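Putative 4-Hydroxy-2-oxoglutarate aldolase / 2-dehydro-3-deoxyphosphogluconate aldolase (Yersinia enterocolitica, PDB 3LM7) is of unknown function but belongs to the KDGP aldolase family of the TIM-barrel clan and forms an assembly of two protein chains. Local coordinates at residues V145-A150 / Y176-E181; M153-G158 / A184-W189; H94-F99 / S161-P166. All blocks are in the same frame, centred on the assembly; numbering follows the deposited sequence.

From the N terminus, the chain first lays down 94-99, and interaction 3 closes a loop of 61 intervening residues when 161-166 arrives. Inside that span 145-150 and 153-158 have already opened interactions 1 and 2, which close only later, at 176-181 and 184-189. All three loops therefore cross one another and none nests, a worked example of staggered contacts in a barrel-type fold. Interactions 1 and 2 join helices 147-156 and 173-185, the first near the start of the earlier helix and the second between the last turn of the earlier helix and the residues just after the later one; interaction 3 lies in the interior. F164 packs on Y176 and V179, linking interaction 3 to interaction 1.

Interaction 1 (V145-A150 / Y176-E181)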
loop_
_atom_site.group_PDB
_atom_site.type_symbol
_atom_site.label_atom_id
_atom_site.label_comp_id
_atom_site.label_asym_id
_atom_site.label_seq_id
_atom_site.Cartn_x
_atom_site.Cartn_y
_atom_site.Cartn_z
ATOM N N VAL A 145 -19.512 9.780 -14.229
ATOM C CA VAL A 145 -18.293 10.588 -14.211
ATOM C C VAL A 145 -17.116 9.670 -14.425
ATOM O O VAL A 145 -17.217 8.456 -14.316
ATOM C CB VAL A 145 -18.126 11.404 -12.888
ATOM C CG1 VAL A 145 -19.395 12.178 -12.525
ATOM C CG2 VAL A 145 -17.693 10.438 -11.683
ATOM N N PRO A 146 -15.977 10.256 -14.745
ATOM C CA PRO A 146 -14.805 9.418 -14.971
ATOM C C PRO A 146 -14.380 8.749 -13.675
ATOM O O PRO A 146 -14.499 9.337 -12.606
ATOM C CB PRO A 146 -13.729 10.432 -15.444
ATOM C CG PRO A 146 -14.580 11.611 -16.063
ATOM C CD PRO A 146 -15.852 11.648 -15.235
ATOM N N VAL A 147 -13.878 7.523 -13.775
ATOM C CA VAL A 147 -13.396 6.803 -12.579
ATOM C C VAL A 147 -12.399 7.646 -11.770
ATOM O O VAL A 147 -12.553 7.739 -10.516
ATOM C CB VAL A 147 -12.821 5.385 -12.942
ATOM C CG1 VAL A 147 -12.117 4.717 -11.726
ATOM C CG2 VAL A 147 -14.002 4.506 -13.538
ATOM N N THR A 148 -11.378 8.207 -12.440
ATOM C CA THR A 148 -10.355 8.960 -11.724
ATOM C C THR A 148 -10.975 10.149 -10.974
ATOM O O THR A 148 -10.584 10.519 -9.791
ATOM C CB THR A 148 -9.269 9.465 -12.688
ATOM O OG1 THR A 148 -9.894 10.105 -13.858
ATOM C CG2 THR A 148 -8.384 8.241 -13.079
ATOM N N THR A 149 -11.923 10.775 -11.646
ATOM C CA THR A 149 -12.619 11.920 -10.985
ATOM C C THR A 149 -13.430 11.432 -9.789
ATOM O O THR A 149 -13.386 12.088 -8.747
ATOM C CB THR A 149 -13.519 12.649 -11.995
ATOM O OG1 THR A 149 -12.711 12.958 -13.164
ATOM C CG2 THR A 149 -14.077 13.993 -11.348
ATOM N N ALA A 150 -14.150 10.293 -9.888
ATOM C CA ALA A 150 -14.916 9.775 -8.717
ATOM C C ALA A 150 -13.990 9.435 -7.582
ATOM O O ALA A 150 -14.300 9.749 -6.436
ATOM C CB ALA A 150 -15.777 8.499 -9.096
ATOM N N TYR A 176 -14.678 -3.418 -13.921
ATOM C CA TYR A 176 -14.034 -3.678 -12.636
ATOM C C TYR A 176 -12.523 -3.565 -12.807
ATOM O O TYR A 176 -11.853 -2.938 -11.961
ATOM C CB TYR A 176 -14.470 -5.038 -12.089
ATOM C CG TYR A 176 -13.704 -5.535 -10.893
ATOM C CD1 TYR A 176 -13.718 -4.820 -9.674
ATOM C CD2 TYR A 176 -13.015 -6.728 -10.960
ATOM C CE1 TYR A 176 -13.027 -5.265 -8.565
ATOM C CE2 TYR A 176 -12.292 -7.241 -9.803
ATOM C CZ TYR A 176 -12.295 -6.487 -8.641
ATOM O OH TYR A 176 -11.633 -6.919 -7.513
ATOM N N ARG A 177 -11.999 -4.122 -13.891
ATOM C CA ARG A 177 -10.575 -4.175 -14.050
ATOM C C ARG A 177 -10.032 -2.728 -14.163
ATOM O O ARG A 177 -8.977 -2.371 -13.624
ATOM C CB ARG A 177 -10.206 -5.001 -15.308
ATOM C CG ARG A 177 -8.643 -5.157 -15.422
ATOM C CD ARG A 177 -8.197 -6.033 -16.637
ATOM N NE ARG A 177 -9.091 -7.190 -16.855
ATOM C CZ ARG A 177 -10.082 -7.239 -17.766
ATOM N NH1 ARG A 177 -10.357 -6.199 -18.632
ATOM N NH2 ARG A 177 -10.807 -8.347 -17.826
ATOM N N PHE A 178 -10.763 -1.926 -14.928
ATOM C CA PHE A 178 -10.400 -0.531 -15.106
ATOM C C PHE A 178 -10.386 0.169 -13.758
ATOM O O PHE A 178 -9.471 0.951 -13.497
ATOM C CB PHE A 178 -11.388 0.165 -16.065
ATOM C CG PHE A 178 -10.936 1.558 -16.468
ATOM C CD1 PHE A 178 -10.292 1.780 -17.664
ATOM C CD2 PHE A 178 -11.166 2.653 -15.608
ATOM C CE1 PHE A 178 -9.866 3.115 -18.001
ATOM C CE2 PHE A 178 -10.757 3.971 -15.969
ATOM C CZ PHE A 178 -10.121 4.197 -17.151
ATOM N N VAL A 179 -11.418 -0.022 -12.962
ATOM C CA VAL A 179 -11.495 0.621 -11.613
ATOM C C VAL A 179 -10.295 0.198 -10.757
ATOM O O VAL A 179 -9.707 1.036 -10.043
ATOM C CB VAL A 179 -12.817 0.274 -10.928
ATOM C CG1 VAL A 179 -12.867 0.674 -9.447
ATOM C CG2 VAL A 179 -14.036 1.013 -11.689
ATOM N N ALA A 180 -9.980 -1.103 -10.811
ATOM C CA ALA A 180 -8.833 -1.643 -10.092
ATOM C C ALA A 180 -7.526 -0.957 -10.516
ATOM O O ALA A 180 -6.712 -0.546 -9.662
ATOM C CB ALA A 180 -8.773 -3.180 -10.282
ATOM N N GLU A 181 -7.320 -0.769 -11.825
ATOM C CA GLU A 181 -6.063 -0.096 -12.293
ATOM C C GLU A 181 -5.998 1.368 -11.862
ATOM O O GLU A 181 -4.929 1.846 -11.445
ATOM C CB GLU A 181 -5.929 -0.209 -13.808
ATOM C CG GLU A 181 -6.309 -1.595 -14.187
ATOM C CD GLU A 181 -5.316 -2.296 -14.954
ATOM O OE1 GLU A 181 -4.177 -2.354 -14.366
ATOM O OE2 GLU A 181 -5.689 -2.813 -16.091
#
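V147 and F178 meet because both side chains take a first torsion near 180°: V147 carries CG1 anti to its backbone N (chi1 171°), which sends CG2 anti to the carbonyl carbon, while F178 swings its ring to the position opposite its own N (chi1 -171°) and so brings it back toward 145-150, although its CB points neither at 145-150 nor away from it. The ring receives the valine at its edge and not over a face. V147 CB lies near the ring plane, 3.9 Å from F178 CE2, and V147 CG2 sits 4.0 Å from F178 CD2, the two side chains sliding past each other in opposite directions. The same CG2 methyl also meets the next residue along, 4.0 Å from V179 CG2, and here the side chains cross at about a right angle. V147 CG1 completes the fit by resting 4.1 Å from V179 CA, so one branched residue touches two successive residues of the opposing helix.

Such packing joins neighbouring helices outside a parallel barrel-type sheet: helix 147-156 leads to strand 161-164, which leads in turn to helix 173-185. V147 is the first residue of its helix. P146 occupies the N-cap position, and its O accepts a bond from A150 N at 2.9 Å. The backbones come close, with V147 CA 6.5 Å from V179 CA. Across the segments there is no hydrogen bond, and the adhesion is apolar. V147 and V179 are buried, whereas F178 is exposed, and its ring also touches V126. V147 also packs on V129 of strand 128-130, which pairs antiparallel with 144-146, and V179 on L190 of strand 189-192 in the parallel sheet.

Interaction 2 (M153-G158 / A184-W189); sequences MLKDMG and AATGFW
Two helix ends, each closed by a Schellman motif, form this contact: G158 finishes helix 147-156 and G187 finishes helix 173-185, both with positive phi. Just beyond the second end, F188 reaches back to the last turn of the first helix, and the outer part of its ring is taken by two successive residues. L154 CB lies 3.7 Å from F188 CZ, its side chain crossing the phenylalanine at about a right angle. On the neighbouring ring atoms K155 CG comes to 3.6 Å from F188 CE1; the lysine chain, extended beyond CG, then runs alongside F188 in the opposite sense until its ammonium arrives at the backbone of T186. There K155 NZ donates to T186 O over 2.9 Å, in the carbonyl plane and on a lone pair, with a C=O...N angle of 140°. T186 OG1 turns instead to A182 O of its own helix. K155 NZ also makes a salt bridge to the C-terminal OXT of Q249 of the second subunit. One ammonium thus holds both a helix-ending carbonyl and a carboxylate across the dimer interface, and the neighbouring negative charge would be expected to stabilise its protonated form.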
loop_
_atom_site.group_PDB
_atom_site.type_symbol
_atom_site.label_atom_id
_atom_site.label_comp_id
_atom_site.label_asym_id
_atom_site.label_seq_id
_atom_site.Cartn_x
_atom_site.Cartn_y
_atom_site.Cartn_z
HETATM N N MSE A 153 -12.949 12.665 -5.924
HETATM C CA MSE A 153 -14.074 13.212 -5.081
HETATM C C MSE A 153 -14.209 12.418 -3.766
HETATM O O MSE A 153 -14.400 13.026 -2.684
HETATM C CB MSE A 153 -15.418 13.198 -5.859
HETATM C CG MSE A 153 -15.350 14.140 -7.021
HETATM SE SE MSE A 153 -16.939 14.038 -8.166
HETATM C CE MSE A 153 -18.164 14.977 -6.992
ATOM N N LEU A 154 -14.127 11.084 -3.834
ATOM C CA LEU A 154 -14.144 10.245 -2.594
ATOM C C LEU A 154 -13.013 10.665 -1.642
ATOM O O LEU A 154 -13.269 10.890 -0.430
ATOM C CB LEU A 154 -14.007 8.771 -2.973
ATOM C CG LEU A 154 -15.320 8.215 -3.574
ATOM C CD1 LEU A 154 -15.146 6.824 -4.087
ATOM C CD2 LEU A 154 -16.516 8.185 -2.548
ATOM N N LYS A 155 -11.796 10.858 -2.192
ATOM C CA LYS A 155 -10.674 11.330 -1.336
ATOM C C LYS A 155 -10.981 12.689 -0.726
ATOM O O LYS A 155 -10.764 12.907 0.499
ATOM C CB LYS A 155 -9.365 11.439 -2.132
ATOM C CG LYS A 155 -8.722 10.073 -2.598
ATOM C CD LYS A 155 -7.412 10.429 -3.388
ATOM C CE LYS A 155 -6.570 9.217 -3.710
ATOM N NZ LYS A 155 -5.537 9.673 -4.656
ATOM N N ASP A 156 -11.485 13.607 -1.552
ATOM C CA ASP A 156 -11.828 14.953 -1.067
ATOM C C ASP A 156 -12.866 14.866 0.046
ATOM O O ASP A 156 -12.933 15.747 0.933
ATOM C CB ASP A 156 -12.439 15.803 -2.204
ATOM C CG ASP A 156 -11.410 16.272 -3.211
ATOM O OD1 ASP A 156 -10.225 16.387 -2.832
ATOM O OD2 ASP A 156 -11.806 16.601 -4.365
HETATM N N MSE A 157 -13.724 13.854 -0.017
HETATM C CA MSE A 157 -14.759 13.687 1.032
HETATM C C MSE A 157 -14.292 12.893 2.271
HETATM O O MSE A 157 -15.040 12.770 3.195
HETATM C CB MSE A 157 -16.056 13.116 0.420
HETATM C CG MSE A 157 -16.670 14.156 -0.562
HETATM SE SE MSE A 157 -18.262 13.549 -1.431
HETATM C CE MSE A 157 -17.787 11.799 -1.914
ATOM N N GLY A 158 -13.038 12.444 2.323
ATOM C CA GLY A 158 -12.584 11.695 3.508
ATOM C C GLY A 158 -12.739 10.187 3.305
ATOM O O GLY A 158 -12.490 9.408 4.242
ATOM N N ALA A 184 -5.207 1.419 -8.037
ATOM C CA ALA A 184 -3.756 1.167 -7.879
ATOM C C ALA A 184 -3.002 2.441 -8.243
ATOM O O ALA A 184 -2.064 2.845 -7.534
ATOM C CB ALA A 184 -3.308 -0.023 -8.803
ATOM N N ALA A 185 -3.368 3.050 -9.363
ATOM C CA ALA A 185 -2.625 4.281 -9.796
ATOM C C ALA A 185 -2.692 5.402 -8.748
ATOM O O ALA A 185 -1.740 6.177 -8.579
ATOM C CB ALA A 185 -3.205 4.807 -11.158
ATOM N N THR A 186 -3.853 5.536 -8.095
ATOM C CA THR A 186 -4.107 6.681 -7.232
ATOM C C THR A 186 -3.890 6.319 -5.772
ATOM O O THR A 186 -4.218 7.121 -4.917
ATOM C CB THR A 186 -5.605 7.182 -7.379
ATOM O OG1 THR A 186 -6.518 6.096 -7.131
ATOM C CG2 THR A 186 -5.858 7.705 -8.825
ATOM N N GLY A 187 -3.403 5.103 -5.481
ATOM C CA GLY A 187 -3.231 4.707 -4.067
ATOM C C GLY A 187 -4.536 4.504 -3.304
ATOM O O GLY A 187 -4.568 4.621 -2.087
ATOM N N PHE A 188 -5.628 4.208 -4.003
ATOM C CA PHE A 188 -6.947 4.092 -3.335
ATOM C C PHE A 188 -7.337 2.603 -3.242
ATOM O O PHE A 188 -6.763 1.746 -3.914
ATOM C CB PHE A 188 -8.020 4.895 -4.104
ATOM C CG PHE A 188 -9.129 5.439 -3.246
ATOM C CD1 PHE A 188 -8.854 6.343 -2.204
ATOM C CD2 PHE A 188 -10.483 5.119 -3.540
ATOM C CE1 PHE A 188 -9.908 6.885 -1.411
ATOM C CE2 PHE A 188 -11.530 5.701 -2.782
ATOM C CZ PHE A 188 -11.232 6.595 -1.719
ATOM N N TRP A 189 -8.236 2.297 -2.317
ATOM C CA TRP A 189 -8.588 0.909 -1.989
ATOM C C TRP A 189 -9.882 0.507 -2.636
ATOM O O TRP A 189 -10.658 1.354 -3.101
ATOM C CB TRP A 189 -8.662 0.765 -0.457
ATOM C CG TRP A 189 -7.357 1.242 0.206
ATOM C CD1 TRP A 189 -6.086 1.374 -0.387
ATOM C CD2 TRP A 189 -7.204 1.622 1.569
ATOM N NE1 TRP A 189 -5.198 1.856 0.541
ATOM C CE2 TRP A 189 -5.838 1.999 1.754
ATOM C CE3 TRP A 189 -8.088 1.644 2.684
ATOM C CZ2 TRP A 189 -5.334 2.432 3.004
ATOM C CZ3 TRP A 189 -7.575 2.136 3.956
ATOM C CH2 TRP A 189 -6.203 2.511 4.073
#

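Interaction 3 (H94-F99 / S161-P166)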
loop_
_atom_site.group_PDB
_atom_site.type_symbol
_atom_site.label_atom_id
_atom_site.label_comp_id
_atom_site.label_asym_id
_atom_site.label_seq_id
_atom_site.Cartn_x
_atom_site.Cartn_y
_atom_site.Cartn_z
ATOM N N HIS A 94 -14.776 -0.387 10.139
ATOM C CA HIS A 94 -15.234 -0.257 8.754
ATOM C C HIS A 94 -16.660 0.260 8.694
ATOM O O HIS A 94 -17.515 -0.161 9.519
ATOM C CB HIS A 94 -15.206 -1.664 8.073
ATOM C CG HIS A 94 -15.508 -1.604 6.607
ATOM N ND1 HIS A 94 -16.776 -1.786 6.111
ATOM C CD2 HIS A 94 -14.706 -1.366 5.531
ATOM C CE1 HIS A 94 -16.740 -1.711 4.791
ATOM N NE2 HIS A 94 -15.498 -1.441 4.417
ATOM N N VAL A 95 -16.941 1.124 7.691
ATOM C CA VAL A 95 -18.277 1.677 7.552
ATOM C C VAL A 95 -18.658 1.593 6.072
ATOM O O VAL A 95 -17.844 1.977 5.223
ATOM C CB VAL A 95 -18.275 3.199 7.945
ATOM C CG1 VAL A 95 -19.638 3.925 7.617
ATOM C CG2 VAL A 95 -17.874 3.382 9.478
ATOM N N ASN A 96 -19.855 1.088 5.768
ATOM C CA ASN A 96 -20.351 1.100 4.412
ATOM C C ASN A 96 -21.095 2.420 4.222
ATOM O O ASN A 96 -22.038 2.706 4.980
ATOM C CB ASN A 96 -21.356 -0.033 4.168
ATOM C CG ASN A 96 -20.667 -1.409 4.051
ATOM O OD1 ASN A 96 -20.116 -1.770 2.994
ATOM N ND2 ASN A 96 -20.643 -2.132 5.153
ATOM N N GLN A 97 -20.781 3.166 3.162
ATOM C CA GLN A 97 -21.579 4.360 2.860
ATOM C C GLN A 97 -21.946 4.444 1.367
ATOM O O GLN A 97 -21.281 3.850 0.529
ATOM C CB GLN A 97 -20.874 5.692 3.247
ATOM C CG GLN A 97 -21.224 6.218 4.685
ATOM C CD GLN A 97 -22.709 6.547 4.809
ATOM O OE1 GLN A 97 -23.459 6.502 3.822
ATOM N NE2 GLN A 97 -23.160 6.755 6.034
ATOM N N VAL A 98 -22.984 5.255 1.061
ATOM C CA VAL A 98 -23.238 5.705 -0.318
ATOM C C VAL A 98 -22.399 6.964 -0.579
ATOM O O VAL A 98 -21.878 7.572 0.348
ATOM C CB VAL A 98 -24.740 5.932 -0.590
ATOM C CG1 VAL A 98 -25.449 4.554 -0.440
ATOM C CG2 VAL A 98 -25.351 7.021 0.306
ATOM N N PHE A 99 -22.265 7.336 -1.842
ATOM C CA PHE A 99 -21.275 8.344 -2.229
ATOM C C PHE A 99 -21.548 9.629 -1.427
ATOM O O PHE A 99 -20.589 10.312 -0.982
ATOM C CB PHE A 99 -21.423 8.556 -3.767
ATOM C CG PHE A 99 -20.466 9.566 -4.346
ATOM C CD1 PHE A 99 -19.255 9.142 -4.856
ATOM C CD2 PHE A 99 -20.800 10.948 -4.378
ATOM C CE1 PHE A 99 -18.315 10.080 -5.402
ATOM C CE2 PHE A 99 -19.882 11.891 -4.891
ATOM C CZ PHE A 99 -18.647 11.437 -5.439
ATOM N N SER A 161 -12.058 4.043 0.389
ATOM C CA SER A 161 -12.178 2.982 -0.651
ATOM C C SER A 161 -13.394 3.169 -1.541
ATOM O O SER A 161 -14.392 3.827 -1.181
ATOM C CB SER A 161 -12.270 1.583 -0.020
ATOM O OG SER A 161 -13.408 1.527 0.822
ATOM N N VAL A 162 -13.323 2.537 -2.686
ATOM C CA VAL A 162 -14.492 2.459 -3.558
ATOM C C VAL A 162 -15.215 1.147 -3.237
ATOM O O VAL A 162 -14.566 0.080 -3.242
ATOM C CB VAL A 162 -14.004 2.370 -5.035
ATOM C CG1 VAL A 162 -15.107 1.793 -6.035
ATOM C CG2 VAL A 162 -13.401 3.736 -5.480
ATOM N N LYS A 163 -16.543 1.213 -2.999
ATOM C CA LYS A 163 -17.306 -0.027 -3.012
ATOM C C LYS A 163 -17.937 -0.095 -4.419
ATOM O O LYS A 163 -18.627 0.833 -4.804
ATOM C CB LYS A 163 -18.424 -0.001 -1.968
ATOM C CG LYS A 163 -19.236 -1.302 -2.132
ATOM C CD LYS A 163 -20.588 -1.276 -1.444
ATOM C CE LYS A 163 -20.488 -2.219 -0.253
ATOM N NZ LYS A 163 -21.655 -1.933 0.671
ATOM N N PHE A 164 -17.555 -1.069 -5.237
ATOM C CA PHE A 164 -18.014 -1.110 -6.600
ATOM C C PHE A 164 -19.143 -2.112 -6.600
ATOM O O PHE A 164 -18.894 -3.308 -6.465
ATOM C CB PHE A 164 -16.880 -1.551 -7.505
ATOM C CG PHE A 164 -17.137 -1.364 -8.988
ATOM C CD1 PHE A 164 -17.479 -0.137 -9.508
ATOM C CD2 PHE A 164 -16.982 -2.436 -9.855
ATOM C CE1 PHE A 164 -17.678 0.030 -10.880
ATOM C CE2 PHE A 164 -17.195 -2.263 -11.291
ATOM C CZ PHE A 164 -17.509 -1.075 -11.762
ATOM N N PHE A 165 -20.359 -1.623 -6.811
ATOM C CA PHE A 165 -21.546 -2.422 -6.580
ATOM C C PHE A 165 -22.650 -1.889 -7.459
ATOM O O PHE A 165 -22.758 -0.668 -7.591
ATOM C CB PHE A 165 -21.974 -2.249 -5.106
ATOM C CG PHE A 165 -23.284 -2.924 -4.793
ATOM C CD1 PHE A 165 -23.335 -4.292 -4.560
ATOM C CD2 PHE A 165 -24.470 -2.156 -4.718
ATOM C CE1 PHE A 165 -24.578 -4.929 -4.265
ATOM C CE2 PHE A 165 -25.673 -2.731 -4.410
ATOM C CZ PHE A 165 -25.742 -4.154 -4.201
ATOM N N PRO A 166 -23.519 -2.737 -7.989
ATOM C CA PRO A 166 -23.552 -4.234 -7.972
ATOM C C PRO A 166 -22.662 -4.790 -9.071
ATOM O O PRO A 166 -22.755 -4.411 -10.262
ATOM C CB PRO A 166 -25.040 -4.565 -8.245
ATOM C CG PRO A 166 -25.420 -3.398 -9.320
ATOM C CD PRO A 166 -24.736 -2.151 -8.627
HETATM O O HOH W 1 -21.360 0.935 0.785
#
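N96 OD1 is gripped from two directions, by K163 NZ at 2.8 Å across the contact and by N117 ND2 from the intervening strand 115-120. The lysine does not use a lone pair of the amide: its nitrogen stands above the carbonyl plane, 49° out of it, with a C=O...N angle of 119°. K163 leaves its strand with CG anti to the backbone N, and a bend at chi3 (-109°) curls the far end of the chain over to the asparagine, carrying CE to 3.3 Å from the same N96 OD1. The other end of the amide is held as well, since N96 ND2 donates to V70 O; with both ends engaged, the rotation of the amide is fixed.

A water gives the ammonium a second tie to 94-99. It accepts from K163 NZ at 2.9 Å and donates to Q97 O at 2.9 Å, so the lysine reaches one residue's side chain directly and the next residue's carbonyl through solvent. The CB of Q97 points away from 161-166. Its OE1 folds back to accept from V98 N at 3.1 Å and also meets S80 OG.

A second polar group lies nearby: H94 NE2 and S161 OG both bond E191, one to each carboxylate oxygen, and H94 ND1 meets S69 OG. Strands 94-95, 115-120, 161-164 and 189-192 all run parallel, and their buried polar side chains bond to one another across the sheet. A polar interior of this kind, with asparagine, lysine, histidine and glutamate from neighbouring parallel strands and the residues just after them, is consistent with the inside of a TIM barrel.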